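Side-chain contacts in Pre-mRNA splicing factor PRP8 (Cyanidioschyzon merolae, PDB 6NQI), which is a core component of the spliceosome that probably binds snRNAs and pre-mRNA, and is represented here by its RNase H-like domain: residues R54-L57 with A58-C62; R71-P74 with T75-P79; L162-A165 with L166-P170. All blocks are in the same frame, centred on the assembly; numbering follows the deposited sequence.

In the fold
From the N terminus, the chain first lays down the hairpin strands 11-21, 24-32 and 37-43, and helix 54-71 then carries it toward strand 81-84. Contact 1 lies in the opening turns of this helix and sets them against helix 90-97. Contact 2 follows in the connection from the helix's last residue to strand 81-84, where a tight turn reverses the chain. Much later, contact 3 marks the end of helix 152-168 and joins it to helix 170-176. The three are local and come in series, none nested or crossed. Contacts 2 and 3 lie on opposite sides of the chain's centre, with centres about 31 Å apart.

Contact 1: residues R54-L57 with A58-C62; sequences RAQL and AKWKC
Ala55 O receives the backbone N-H of Lys59 at 2.9 Å between Ala55 O and Lys59 N, an almost straight bond with an angle of 171° at the hydrogen. The same oxygen lies beside the root of the lysine side chain, with Lys59 CG 3.4 Å from Ala55 O. That position follows from chi1 of 78°, which sets CG between the backbone N and the carbonyl carbon; beyond CG the chain runs out extended. Its CE passes Gln56 NE2 at 3.8 Å, the two side chains crossing at a slant. Further i to i+4 bonds join Ala58 N to Arg54 O and Lys61 N to Leu57 O, so the residues form regular alpha-helical turns at the start of helix 54-71.

Trp60 and Gln56 lie side by side and point the same way. The pyrrole edge of the indole is turned to the backbone of the preceding turn, with Gln56 O near the ring plane and 3.2 Å from Trp60 CD1. Gln56 reaches the neighbourhood of the ring with its amide, the amide and indole planes standing 47° apart; Gln56 NE2 and Trp60 NE1, both donors, are 3.9 Å from each other. Beyond the helix, Trp60 also rests on Pro92, Thr95 and Leu96 of helix 90-97. One residue further on, Leu57 and Lys61 lie alongside each other, and Leu57 CD1 meets Lys61 CG at 3.7 Å. Leu57 also touches Thr47, Trp48 and Gln51.

The polar grip across this contact is therefore carried by the main chain, while the side chains add van der Waals contact, with no hydrogen bond or salt bridge between them; the lysines make their closest approaches through methylenes, CG and CE of Lys59 and CG of Lys61, rather than through their ammonium groups.

Contact 2: residues R71-P74 with T75-P79; sequences RSQP and TEELP
Glu77 reaches past Pro74 and Gln73 across a turn, crossing the glutamine at about a right angle. Its CB sits beside Gln73 OE1, 3.8 Å away. From there the chain is extended beyond CG, with chi2 at 180°, and carries the carboxylate to the CG and CD atoms of Pro74, where Glu77 OE1 lies 3.6 Å from Pro74 CG. The other oxygen, Glu77 OE2, is 4.0 Å from Gln73 OE1, and the glutamine amide and glutamate carboxylate planes stand 85° apart. Arg37 probably eases the approach of these two acceptors: it donates a hydrogen bond to Gln73 OE1 and forms a long, weak ion pair with Glu77 OE2, which has a similar weak pairing with Arg10. With an alanine here, Arg37 and Arg10 would probably lose a weakly paired carboxylate, and Pro74 CG and CD their neighbour.

Leu78 CD2 packs on Gln73 CB at 3.7 Å, and Leu78 also touches Tyr102. The backbone closes with Glu77 N donating to Pro74 O at 2.9 Å, the donor standing above the carbonyl plane. With helical backbone angles at Thr75 and Glu76, this is a type I beta-turn, here in the link from helix 54-71 to strand 81-84.

Contact 3: residues L162-A165 with L166-P170; sequences LLHA and LDRAP
The C-terminal turn of helix 152-168 ends where Ala165 O takes two backbone donors, Ala169 N at 2.8 Å from Ala165 O and Arg168 N from above the carbonyl plane. The second bond is the longer, 3.3 Å between Arg168 N and Ala165 O, and Arg168 N also makes a weak bond to His164 O. Upstream the pattern is regular: Leu166 N donates to Leu162 O, and Asp167 N to Leu163 O. Ala169 then leaves helical angles and is at once the N-cap position of helix 170-176, so a single residue, Ala169, links the two helices.

One turn after His164, Arg168 slants across it. The arginine runs extended from CG to NE and brings NH2 within 3.8 Å of His164 ND1, the ring and guanidinium planes being 33° apart. Leu166 lies inward, its CG 3.3 Å from Leu162 O. Leu166 and Ala165 both touch Val173 of the next helix, and Leu162 rests on Trp196 and Leu211, while His164 and Asp167 share Pro115.

The turn thus divides its chemistry between a buried leucine side and a polar side. There a neutral imidazole would probably suit the nearby guanidinium better than a protonated one, although Asp167 OD2, 5.6 Å from His164 ND1, may offset part of the repulsion.

Contact 1: residues R54-L57 with A58-C62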
ATOM      1  N   ARG A  54      17.521 -12.190   0.088  1.00 87.47           N
ATOM      2  CA  ARG A  54      16.407 -11.321   0.469  1.00 85.28           C
ATOM      3  C   ARG A  54      15.268 -11.406  -0.540  1.00 87.22           C
ATOM      4  O   ARG A  54      14.095 -11.395  -0.154  1.00 85.82           O
ATOM      5  CB  ARG A  54      16.863  -9.863   0.647  1.00 82.88           C
ATOM      6  CG  ARG A  54      17.480  -9.164  -0.567  1.00 85.66           C
ATOM      7  CD  ARG A  54      18.038  -7.790  -0.156  1.00 82.83           C
ATOM      8  NE  ARG A  54      19.166  -7.363  -0.988  1.00 85.66           N
ATOM      9  CZ  ARG A  54      20.448  -7.469  -0.637  1.00 89.47           C
ATOM     10  NH1 ARG A  54      20.781  -7.985   0.540  1.00 89.49           N
ATOM     11  NH2 ARG A  54      21.405  -7.062  -1.465  1.00 93.93           N
ATOM     12  N   ALA A  55      15.592 -11.512  -1.832  1.00 58.41           N
ATOM     13  CA  ALA A  55      14.545 -11.622  -2.843  1.00 60.34           C
ATOM     14  C   ALA A  55      13.793 -12.944  -2.722  1.00 61.78           C
ATOM     15  O   ALA A  55      12.553 -12.962  -2.735  1.00 61.51           O
ATOM     16  CB  ALA A  55      15.143 -11.458  -4.240  1.00 62.74           C
ATOM     17  N   GLN A  56      14.528 -14.051  -2.548  1.00 75.77           N
ATOM     18  CA  GLN A  56      13.902 -15.360  -2.373  1.00 76.03           C
ATOM     19  C   GLN A  56      12.890 -15.357  -1.236  1.00 73.43           C
ATOM     20  O   GLN A  56      11.766 -15.847  -1.388  1.00 73.45           O
ATOM     21  CB  GLN A  56      14.984 -16.405  -2.109  1.00 75.86           C
ATOM     22  CG  GLN A  56      14.454 -17.793  -1.783  1.00 75.10           C
ATOM     23  CD  GLN A  56      14.366 -18.699  -3.005  1.00 77.84           C
ATOM     24  OE1 GLN A  56      15.172 -19.637  -3.153  1.00 81.66           O
ATOM     25  NE2 GLN A  56      13.384 -18.429  -3.892  1.00 75.03           N
ATOM     26  N   LEU A  57      13.270 -14.819  -0.080  1.00 80.45           N
ATOM     27  CA  LEU A  57      12.340 -14.800   1.042  1.00 77.21           C
ATOM     28  C   LEU A  57      11.204 -13.801   0.822  1.00 75.88           C
ATOM     29  O   LEU A  57      10.032 -14.118   1.066  1.00 74.25           O
ATOM     30  CB  LEU A  57      13.103 -14.494   2.326  1.00 74.60           C
ATOM     31  CG  LEU A  57      12.290 -14.435   3.619  1.00 71.15           C
ATOM     32  CD1 LEU A  57      11.195 -15.504   3.658  1.00 71.19           C
ATOM     33  CD2 LEU A  57      13.222 -14.585   4.819  1.00 69.48           C
ATOM     34  N   ALA A  58      11.541 -12.591   0.369  1.00 62.58           N
ATOM     35  CA  ALA A  58      10.579 -11.496   0.273  1.00 60.06           C
ATOM     36  C   ALA A  58       9.466 -11.802  -0.722  1.00 61.34           C
ATOM     37  O   ALA A  58       8.288 -11.526  -0.457  1.00 58.38           O
ATOM     38  CB  ALA A  58      11.306 -10.211  -0.111  1.00 59.11           C
ATOM     39  N   LYS A  59       9.824 -12.324  -1.900  1.00 47.25           N
ATOM     40  CA  LYS A  59       8.805 -12.608  -2.899  1.00 47.13           C
ATOM     41  C   LYS A  59       7.778 -13.598  -2.363  1.00 45.76           C
ATOM     42  O   LYS A  59       6.559 -13.406  -2.548  1.00 42.92           O
ATOM     43  CB  LYS A  59       9.458 -13.113  -4.187  1.00 50.32           C
ATOM     44  CG  LYS A  59       9.908 -14.557  -4.206  1.00 53.32           C
ATOM     45  CD  LYS A  59      10.753 -14.783  -5.444  1.00 53.27           C
ATOM     46  CE  LYS A  59      10.878 -16.247  -5.773  1.00 53.83           C
ATOM     47  NZ  LYS A  59      11.701 -16.445  -7.007  1.00 55.24           N
ATOM     48  N   TRP A  60       8.239 -14.626  -1.638  1.00 48.76           N
ATOM     49  CA  TRP A  60       7.314 -15.640  -1.159  1.00 47.18           C
ATOM     50  C   TRP A  60       6.500 -15.148   0.029  1.00 43.32           C
ATOM     51  O   TRP A  60       5.306 -15.458   0.127  1.00 42.19           O
ATOM     52  CB  TRP A  60       8.064 -16.920  -0.823  1.00 48.83           C
ATOM     53  CG  TRP A  60       8.371 -17.711  -2.050  1.00 51.60           C
ATOM     54  CD1 TRP A  60       9.586 -17.865  -2.657  1.00 54.00           C
ATOM     55  CD2 TRP A  60       7.428 -18.396  -2.869  1.00 51.42           C
ATOM     56  NE1 TRP A  60       9.463 -18.642  -3.785  1.00 54.29           N
ATOM     57  CE2 TRP A  60       8.144 -18.974  -3.940  1.00 52.53           C
ATOM     58  CE3 TRP A  60       6.044 -18.583  -2.799  1.00 49.60           C
ATOM     59  CZ2 TRP A  60       7.524 -19.735  -4.925  1.00 51.64           C
ATOM     60  CZ3 TRP A  60       5.434 -19.338  -3.766  1.00 48.82           C
ATOM     61  CH2 TRP A  60       6.170 -19.907  -4.823  1.00 51.03           C
ATOM     62  N   LYS A  61       7.113 -14.383   0.946  1.00 61.48           N
ATOM     63  CA  LYS A  61       6.327 -13.794   2.031  1.00 58.35           C
ATOM     64  C   LYS A  61       5.284 -12.816   1.499  1.00 56.47           C
ATOM     65  O   LYS A  61       4.161 -12.758   2.013  1.00 55.12           O
ATOM     66  CB  LYS A  61       7.214 -13.109   3.080  1.00 57.15           C
ATOM     67  CG  LYS A  61       7.862 -14.073   4.085  1.00 57.88           C
ATOM     68  CD  LYS A  61       7.953 -13.461   5.486  1.00 55.81           C
ATOM     69  CE  LYS A  61       6.771 -13.832   6.395  1.00 55.07           C
ATOM     70  NZ  LYS A  61       6.720 -15.302   6.652  1.00 55.94           N
ATOM     71  N   CYS A  62       5.613 -12.055   0.456  1.00 61.23           N
ATOM     72  CA  CYS A  62       4.607 -11.170  -0.108  1.00 58.88           C
ATOM     73  C   CYS A  62       3.457 -11.961  -0.730  1.00 59.44           C
ATOM     74  O   CYS A  62       2.277 -11.626  -0.531  1.00 57.80           O
ATOM     75  CB  CYS A  62       5.235 -10.245  -1.139  1.00 59.11           C
ATOM     76  SG  CYS A  62       3.989  -9.086  -1.780  1.00 54.62           S
TER

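Contact 2: residues R71-P74 with T75-P79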
ATOM      1  N   ARG A  71      -7.947 -14.317   1.746  1.00 57.59           N
ATOM      2  CA  ARG A  71      -8.733 -15.233   2.567  1.00 58.91           C
ATOM      3  C   ARG A  71      -9.562 -14.502   3.608  1.00 59.11           C
ATOM      4  O   ARG A  71     -10.593 -15.018   4.045  1.00 63.04           O
ATOM      5  CB  ARG A  71      -7.812 -16.236   3.252  1.00 59.22           C
ATOM      6  CG  ARG A  71      -7.242 -17.317   2.368  1.00 59.08           C
ATOM      7  CD  ARG A  71      -6.690 -18.410   3.242  1.00 60.26           C
ATOM      8  NE  ARG A  71      -6.514 -19.678   2.543  1.00 62.56           N
ATOM      9  CZ  ARG A  71      -5.330 -20.243   2.322  1.00 61.51           C
ATOM     10  NH1 ARG A  71      -4.221 -19.623   2.741  1.00 58.97           N
ATOM     11  NH2 ARG A  71      -5.266 -21.419   1.675  1.00 64.25           N
ATOM     12  N   SER A  72      -9.113 -13.339   4.064  1.00 70.22           N
ATOM     13  CA  SER A  72      -9.872 -12.628   5.095  1.00 70.42           C
ATOM     14  C   SER A  72     -10.998 -11.741   4.556  1.00 71.09           C
ATOM     15  O   SER A  72     -11.685 -11.108   5.365  1.00 72.27           O
ATOM     16  CB  SER A  72      -8.953 -11.743   5.923  1.00 68.74           C
ATOM     17  OG  SER A  72      -8.638 -10.583   5.169  1.00 67.22           O
ATOM     18  N   GLN A  73     -11.208 -11.659   3.210  1.00 95.12           N
ATOM     19  CA  GLN A  73     -12.193 -10.797   2.562  1.00 95.84           C
ATOM     20  C   GLN A  73     -13.475 -11.548   2.231  1.00 99.80           C
ATOM     21  O   GLN A  73     -13.435 -12.738   1.900  1.00101.21           O
ATOM     22  CB  GLN A  73     -11.632 -10.209   1.270  1.00 94.77           C
ATOM     23  CG  GLN A  73     -10.474  -9.232   1.466  1.00 92.61           C
ATOM     24  CD  GLN A  73     -10.881  -7.960   2.153  1.00 91.83           C
ATOM     25  OE1 GLN A  73     -11.567  -7.157   1.543  1.00 92.74           O
ATOM     26  NE2 GLN A  73     -10.440  -7.742   3.403  1.00 90.37           N
ATOM     27  N   PRO A  74     -14.623 -10.887   2.347  1.00 70.65           N
ATOM     28  CA  PRO A  74     -15.866 -11.457   1.806  1.00 75.37           C
ATOM     29  C   PRO A  74     -15.818 -11.497   0.283  1.00 73.62           C
ATOM     30  O   PRO A  74     -15.073 -10.756  -0.359  1.00 69.61           O
ATOM     31  CB  PRO A  74     -16.952 -10.495   2.305  1.00 78.44           C
ATOM     32  CG  PRO A  74     -16.326  -9.763   3.449  1.00 76.51           C
ATOM     33  CD  PRO A  74     -14.868  -9.649   3.108  1.00 70.57           C
ATOM     34  N   THR A  75     -16.635 -12.373  -0.301  1.00 97.12           N
ATOM     35  CA  THR A  75     -16.609 -12.516  -1.756  1.00 96.24           C
ATOM     36  C   THR A  75     -17.043 -11.231  -2.469  1.00 95.08           C
ATOM     37  O   THR A  75     -16.536 -10.928  -3.556  1.00 92.56           O
ATOM     38  CB  THR A  75     -17.482 -13.694  -2.183  1.00101.85           C
ATOM     39  OG1 THR A  75     -18.797 -13.521  -1.652  1.00107.17           O
ATOM     40  CG2 THR A  75     -16.899 -15.001  -1.669  1.00102.98           C
ATOM     41  N   GLU A  76     -17.963 -10.460  -1.885  1.00101.29           N
ATOM     42  CA  GLU A  76     -18.327  -9.176  -2.482  1.00100.33           C
ATOM     43  C   GLU A  76     -17.233  -8.117  -2.366  1.00 94.94           C
ATOM     44  O   GLU A  76     -17.329  -7.078  -3.024  1.00 94.36           O
ATOM     45  CB  GLU A  76     -19.661  -8.670  -1.917  1.00105.21           C
ATOM     46  CG  GLU A  76     -20.888  -9.529  -2.350  1.00111.58           C
ATOM     47  CD  GLU A  76     -21.121 -10.774  -1.511  1.00115.51           C
ATOM     48  OE1 GLU A  76     -20.135 -11.301  -0.941  1.00112.61           O
ATOM     49  OE2 GLU A  76     -22.291 -11.232  -1.457  1.00121.97           O
ATOM     50  N   GLU A  77     -16.210  -8.318  -1.541  1.00 77.72           N
ATOM     51  CA  GLU A  77     -15.170  -7.309  -1.394  1.00 76.01           C
ATOM     52  C   GLU A  77     -13.823  -7.780  -1.932  1.00 75.03           C
ATOM     53  O   GLU A  77     -12.792  -7.160  -1.651  1.00 73.59           O
ATOM     54  CB  GLU A  77     -15.018  -6.897   0.064  1.00 74.30           C
ATOM     55  CG  GLU A  77     -16.138  -6.079   0.661  1.00 76.39           C
ATOM     56  CD  GLU A  77     -15.834  -5.751   2.119  1.00 76.08           C
ATOM     57  OE1 GLU A  77     -16.579  -6.224   3.007  1.00 79.32           O
ATOM     58  OE2 GLU A  77     -14.819  -5.046   2.371  1.00 73.72           O
ATOM     59  N   LEU A  78     -13.815  -8.856  -2.712  1.00 58.34           N
ATOM     60  CA  LEU A  78     -12.582  -9.336  -3.310  1.00 57.70           C
ATOM     61  C   LEU A  78     -12.159  -8.379  -4.416  1.00 59.02           C
ATOM     62  O   LEU A  78     -13.011  -7.830  -5.114  1.00 61.03           O
ATOM     63  CB  LEU A  78     -12.788 -10.722  -3.898  1.00 58.28           C
ATOM     64  CG  LEU A  78     -13.027 -11.854  -2.899  1.00 58.04           C
ATOM     65  CD1 LEU A  78     -13.380 -13.126  -3.661  1.00 60.99           C
ATOM     66  CD2 LEU A  78     -11.829 -12.056  -1.978  1.00 56.83           C
ATOM     67  N   PRO A  79     -10.872  -8.148  -4.601  1.00 63.52           N
ATOM     68  CA  PRO A  79     -10.456  -7.248  -5.675  1.00 65.34           C
ATOM     69  C   PRO A  79     -10.736  -7.846  -7.049  1.00 67.00           C
ATOM     70  O   PRO A  79     -10.695  -9.060  -7.247  1.00 66.17           O
ATOM     71  CB  PRO A  79      -8.953  -7.072  -5.425  1.00 63.60           C
ATOM     72  CG  PRO A  79      -8.554  -8.303  -4.752  1.00 61.47           C
ATOM     73  CD  PRO A  79      -9.712  -8.676  -3.866  1.00 61.14           C
TER

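Contact 3: residues L162-A165 with L166-P170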
ATOM      1  N   LEU A 162       0.035  12.667  -3.803  1.00 60.50           N
ATOM      2  CA  LEU A 162       0.692  12.634  -2.500  1.00 61.21           C
ATOM      3  C   LEU A 162       1.824  11.625  -2.498  1.00 60.09           C
ATOM      4  O   LEU A 162       2.906  11.904  -1.967  1.00 60.05           O
ATOM      5  CB  LEU A 162      -0.317  12.293  -1.409  1.00 59.96           C
ATOM      6  CG  LEU A 162      -1.173  13.487  -0.993  1.00 60.94           C
ATOM      7  CD1 LEU A 162      -2.322  13.044  -0.117  1.00 59.11           C
ATOM      8  CD2 LEU A 162      -0.364  14.555  -0.299  1.00 63.65           C
ATOM      9  N   LEU A 163       1.588  10.445  -3.087  1.00 59.51           N
ATOM     10  CA  LEU A 163       2.617   9.406  -3.136  1.00 55.86           C
ATOM     11  C   LEU A 163       3.867   9.927  -3.838  1.00 54.39           C
ATOM     12  O   LEU A 163       4.994   9.800  -3.325  1.00 51.64           O
ATOM     13  CB  LEU A 163       2.084   8.179  -3.870  1.00 52.43           C
ATOM     14  CG  LEU A 163       1.086   7.232  -3.201  1.00 50.46           C
ATOM     15  CD1 LEU A 163       0.873   5.986  -4.056  1.00 43.94           C
ATOM     16  CD2 LEU A 163       1.499   6.835  -1.828  1.00 48.40           C
ATOM     17  N   HIS A 164       3.680  10.583  -4.991  1.00 75.17           N
ATOM     18  CA  HIS A 164       4.847  11.062  -5.732  1.00 73.83           C
ATOM     19  C   HIS A 164       5.534  12.227  -5.028  1.00 75.39           C
ATOM     20  O   HIS A 164       6.766  12.351  -5.081  1.00 73.64           O
ATOM     21  CB  HIS A 164       4.459  11.443  -7.149  1.00 74.80           C
ATOM     22  CG  HIS A 164       4.302  10.267  -8.051  1.00 71.89           C
ATOM     23  ND1 HIS A 164       5.323   9.812  -8.858  1.00 76.46           N
ATOM     24  CD2 HIS A 164       3.257   9.436  -8.262  1.00 64.54           C
ATOM     25  CE1 HIS A 164       4.908   8.762  -9.542  1.00 72.01           C
ATOM     26  NE2 HIS A 164       3.657   8.513  -9.197  1.00 64.72           N
ATOM     27  N   ALA A 165       4.761  13.099  -4.375  1.00 60.26           N
ATOM     28  CA  ALA A 165       5.376  14.191  -3.628  1.00 61.35           C
ATOM     29  C   ALA A 165       6.198  13.659  -2.455  1.00 59.70           C
ATOM     30  O   ALA A 165       7.301  14.155  -2.180  1.00 61.63           O
ATOM     31  CB  ALA A 165       4.299  15.164  -3.148  1.00 64.19           C
ATOM     32  N   LEU A 166       5.698  12.611  -1.791  1.00 68.02           N
ATOM     33  CA  LEU A 166       6.442  11.999  -0.692  1.00 65.47           C
ATOM     34  C   LEU A 166       7.715  11.333  -1.194  1.00 61.34           C
ATOM     35  O   LEU A 166       8.727  11.314  -0.482  1.00 59.71           O
ATOM     36  CB  LEU A 166       5.547  10.982   0.031  1.00 65.01           C
ATOM     37  CG  LEU A 166       4.455  11.595   0.904  1.00 69.03           C
ATOM     38  CD1 LEU A 166       3.547  10.544   1.491  1.00 69.23           C
ATOM     39  CD2 LEU A 166       5.133  12.358   2.015  1.00 69.26           C
ATOM     40  N   ASP A 167       7.681  10.811  -2.426  1.00 93.12           N
ATOM     41  CA  ASP A 167       8.853  10.177  -3.016  1.00 89.61           C
ATOM     42  C   ASP A 167       9.889  11.181  -3.525  1.00 91.21           C
ATOM     43  O   ASP A 167      11.064  10.819  -3.638  1.00 90.81           O
ATOM     44  CB  ASP A 167       8.433   9.229  -4.140  1.00 87.25           C
ATOM     45  CG  ASP A 167       9.560   8.313  -4.586  1.00 84.39           C
ATOM     46  OD1 ASP A 167      10.491   8.067  -3.782  1.00 84.16           O
ATOM     47  OD2 ASP A 167       9.527   7.853  -5.745  1.00 83.50           O
ATOM     48  N   ARG A 168       9.511  12.425  -3.854  1.00107.60           N
ATOM     49  CA  ARG A 168      10.524  13.353  -4.359  1.00109.52           C
ATOM     50  C   ARG A 168      10.862  14.505  -3.422  1.00112.58           C
ATOM     51  O   ARG A 168      11.886  15.163  -3.630  1.00117.59           O
ATOM     52  CB  ARG A 168      10.075  14.004  -5.675  1.00111.45           C
ATOM     53  CG  ARG A 168      10.015  13.143  -6.904  1.00109.79           C
ATOM     54  CD  ARG A 168       9.665  14.047  -8.091  1.00112.92           C
ATOM     55  NE  ARG A 168       8.995  13.308  -9.157  1.00110.26           N
ATOM     56  CZ  ARG A 168       7.705  13.448  -9.458  1.00107.24           C
ATOM     57  NH1 ARG A 168       6.950  14.312  -8.788  1.00106.73           N
ATOM     58  NH2 ARG A 168       7.169  12.721 -10.429  1.00105.63           N
ATOM     59  N   ALA A 169      10.049  14.766  -2.414  1.00 77.50           N
ATOM     60  CA  ALA A 169      10.328  15.832  -1.462  1.00 82.68           C
ATOM     61  C   ALA A 169       9.586  15.547  -0.165  1.00 78.23           C
ATOM     62  O   ALA A 169       8.749  16.360   0.246  1.00 78.60           O
ATOM     63  CB  ALA A 169       9.926  17.194  -2.027  1.00 86.20           C
ATOM     64  N   PRO A 170       9.846  14.402   0.494  1.00 90.79           N
ATOM     65  CA  PRO A 170       9.039  14.024   1.673  1.00 84.73           C
ATOM     66  C   PRO A 170       8.968  15.094   2.750  1.00 88.71           C
ATOM     67  O   PRO A 170       7.889  15.294   3.322  1.00 86.84           O
ATOM     68  CB  PRO A 170       9.731  12.750   2.185  1.00 79.32           C
ATOM     69  CG  PRO A 170      11.048  12.707   1.517  1.00 83.74           C
ATOM     70  CD  PRO A 170      10.911  13.422   0.218  1.00 89.60           C
TER